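Local coordinates for antibiotic biosynthesis monooxygenase (Thermus thermophilus, PDB 1IUJ), which is of uncertain function but belongs to the antibiotic biosynthesis monooxygenase family, forms a dimer, binds zinc in the crystal and may act as a monooxygenase, at residues Phe2-Arg7 and Thr54-Glu59. Sequence-based numbering, arbitrary orientation.
Sequences FVTMNR and TLWESE
Phe-2 and Trp-56 form one hydrogen-bonded pair of an antiparallel ladder and Thr-4 and Thr-54 the next, a compact example of how alternation along paired strands sorts side chains onto two faces. Each pair is closed by two backbone bonds; Phe-2 N reaches Trp-56 O at 2.8 Å, almost straight at 175°. Between them sits the non-hydrogen-bonded pair of Val-3 and Leu-55, where Val-3 CA approaches Thr-54 O at 3.3 Å in a CA-H...O contact. The two aliphatic side chains lie side by side on one face, Val-3 CG2 4.1 Å from Leu-55 CG.

On the other face the Phe-2 ring packs mainly against Glu-59. Chi1 of Phe-2 (172°) sets CG opposite the backbone N, which lays one ring face against the first residue of the helix that follows the second strand: Glu-59 CA stands 3.7 Å from the centroid of the Phe-2 ring, a CH-pi contact over its face. Glu-59 CB and CG continue across the ring, and the carboxylate plane is only 7° from the ring plane. At the ring's edge, Phe-2 CD2 meets Trp-56 CD1 at 4.1 Å.

Two waters join the polar groups on this face. Both bind Thr-4 OG1: one water oxygen accepts from Trp-56 NE1 at 2.9 Å, in the indole plane at the ring edge; the other links Thr-4 OG1 to Thr-54 OG1.

Ser-58 is the N-cap of helix 59-66, its OG hydrogen-bonded to Ala-61 N, and Phe-62 and Trp-65 from that helix meet the Phe-2 and Trp-56 rings. The carboxylate of Glu-59 forms a salt bridge with Lys-44 of the second subunit. Strands 2-8 and 50-56 are the central pair of the antiparallel sheet of this dimeric alpha-beta barrel family, flanked by 91-100 and 35-43 respectively.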
loop_
_atom_site.group_PDB
_atom_site.type_symbol
_atom_site.label_atom_id
_atom_site.label_comp_id
_atom_site.label_asym_id
_atom_site.label_seq_id
_atom_site.Cartn_x
_atom_site.Cartn_y
_atom_site.Cartn_z
ATOM N N PHE B 2 6.893 -5.092 -8.452
ATOM C CA PHE B 2 7.043 -5.673 -7.123
ATOM C C PHE B 2 6.898 -4.525 -6.123
ATOM O O PHE B 2 7.409 -3.433 -6.362
ATOM C CB PHE B 2 8.415 -6.350 -7.029
ATOM C CG PHE B 2 8.799 -6.824 -5.651
ATOM C CD1 PHE B 2 8.387 -8.078 -5.189
ATOM C CD2 PHE B 2 9.633 -6.055 -4.853
ATOM C CE1 PHE B 2 8.764 -8.548 -3.919
ATOM C CE2 PHE B 2 10.044 -6.506 -3.552
ATOM C CZ PHE B 2 9.605 -7.764 -3.093
ATOM N N VAL B 3 6.140 -4.733 -5.053
ATOM C CA VAL B 3 5.886 -3.659 -4.098
ATOM C C VAL B 3 6.244 -4.111 -2.695
ATOM O O VAL B 3 5.872 -5.233 -2.277
ATOM C CB VAL B 3 4.379 -3.246 -4.125
ATOM C CG1 VAL B 3 4.051 -2.240 -3.053
ATOM C CG2 VAL B 3 3.991 -2.733 -5.492
ATOM N N THR B 4 6.912 -3.231 -1.963
ATOM C CA THR B 4 7.107 -3.427 -0.517
ATOM C C THR B 4 6.300 -2.413 0.269
ATOM O O THR B 4 6.116 -1.276 -0.175
ATOM C CB THR B 4 8.573 -3.327 -0.077
ATOM O OG1 THR B 4 9.106 -2.039 -0.436
ATOM C CG2 THR B 4 9.439 -4.321 -0.801
ATOM N N MET B 5 5.776 -2.858 1.398
ATOM C CA MET B 5 5.137 -1.958 2.355
ATOM C C MET B 5 5.795 -2.169 3.702
ATOM O O MET B 5 5.710 -3.244 4.283
ATOM C CB MET B 5 3.632 -2.219 2.436
ATOM C CG MET B 5 2.936 -1.936 1.148
ATOM S SD MET B 5 1.161 -1.975 1.400
ATOM C CE MET B 5 0.714 -1.833 -0.250
ATOM N N ASN B 6 6.482 -1.136 4.190
ATOM C CA ASN B 6 7.166 -1.230 5.469
ATOM C C ASN B 6 6.298 -0.503 6.455
ATOM O O ASN B 6 6.136 0.728 6.345
ATOM C CB ASN B 6 8.522 -0.569 5.351
ATOM C CG ASN B 6 9.511 -1.016 6.440
ATOM O OD1 ASN B 6 10.651 -0.513 6.481
ATOM N ND2 ASN B 6 9.112 -1.936 7.294
ATOM N N ARG B 7 5.700 -1.266 7.365
ATOM C CA ARG B 7 4.787 -0.711 8.377
ATOM C C ARG B 7 5.588 -0.342 9.613
ATOM O O ARG B 7 6.189 -1.202 10.259
ATOM C CB ARG B 7 3.693 -1.738 8.720
ATOM C CG ARG B 7 2.925 -2.287 7.479
ATOM C CD ARG B 7 2.037 -3.457 7.836
ATOM N NE ARG B 7 1.029 -3.137 8.843
ATOM C CZ ARG B 7 -0.103 -2.483 8.575
ATOM N NH1 ARG B 7 -0.378 -2.079 7.339
ATOM N NH2 ARG B 7 -0.966 -2.234 9.553
ATOM N N THR B 54 6.966 1.130 -1.628
ATOM C CA THR B 54 7.960 1.310 -2.677
ATOM C C THR B 54 7.677 0.372 -3.814
ATOM O O THR B 54 7.366 -0.809 -3.588
ATOM C CB THR B 54 9.351 1.069 -2.122
ATOM O OG1 THR B 54 9.579 1.931 -0.995
ATOM C CG2 THR B 54 10.434 1.487 -3.180
ATOM N N LEU B 55 7.676 0.927 -5.025
ATOM C CA LEU B 55 7.374 0.189 -6.251
ATOM C C LEU B 55 8.664 -0.069 -6.998
ATOM O O LEU B 55 9.443 0.861 -7.217
ATOM C CB LEU B 55 6.448 1.022 -7.150
ATOM C CG LEU B 55 4.950 1.030 -6.850
ATOM C CD1 LEU B 55 4.652 1.543 -5.435
ATOM C CD2 LEU B 55 4.289 1.919 -7.932
ATOM N N TRP B 56 8.870 -1.324 -7.381
ATOM C CA TRP B 56 10.105 -1.778 -8.057
ATOM C C TRP B 56 9.775 -2.527 -9.343
ATOM O O TRP B 56 8.733 -3.171 -9.450
ATOM C CB TRP B 56 10.822 -2.765 -7.111
ATOM C CG TRP B 56 11.410 -2.110 -5.861
ATOM C CD1 TRP B 56 10.913 -2.134 -4.586
ATOM C CD2 TRP B 56 12.652 -1.412 -5.794
ATOM N NE1 TRP B 56 11.745 -1.436 -3.739
ATOM C CE2 TRP B 56 12.833 -0.999 -4.455
ATOM C CE3 TRP B 56 13.636 -1.087 -6.739
ATOM C CZ2 TRP B 56 13.950 -0.255 -4.045
ATOM C CZ3 TRP B 56 14.747 -0.346 -6.326
ATOM C CH2 TRP B 56 14.895 0.043 -4.998
ATOM N N GLU B 57 10.686 -2.488 -10.327
ATOM C CA GLU B 57 10.485 -3.262 -11.555
ATOM C C GLU B 57 10.402 -4.770 -11.300
ATOM O O GLU B 57 9.706 -5.495 -12.023
ATOM C CB GLU B 57 11.654 -2.975 -12.517
ATOM C CG GLU B 57 11.524 -3.525 -13.909
ATOM C CD GLU B 57 10.991 -2.462 -14.838
ATOM O OE1 GLU B 57 9.754 -2.289 -14.855
ATOM O OE2 GLU B 57 11.811 -1.778 -15.518
ATOM N N SER B 58 11.111 -5.233 -10.261
ATOM C CA SER B 58 11.169 -6.644 -9.911
ATOM C C SER B 58 11.622 -6.845 -8.496
ATOM O O SER B 58 12.226 -5.961 -7.908
ATOM C CB SER B 58 12.131 -7.400 -10.832
ATOM O OG SER B 58 13.494 -7.021 -10.588
ATOM N N GLU B 59 11.378 -8.043 -7.966
ATOM C CA GLU B 59 11.929 -8.414 -6.679
ATOM C C GLU B 59 13.477 -8.337 -6.665
ATOM O O GLU B 59 14.067 -7.908 -5.674
ATOM C CB GLU B 59 11.402 -9.791 -6.276
ATOM C CG GLU B 59 11.911 -10.263 -4.921
ATOM C CD GLU B 59 11.326 -11.599 -4.500
ATOM O OE1 GLU B 59 10.475 -12.192 -5.207
ATOM O OE2 GLU B 59 11.768 -12.065 -3.460
HETATM O O HOH W 1 11.783 -1.278 -0.864
HETATM O O HOH W 2 8.943 0.070 1.104
#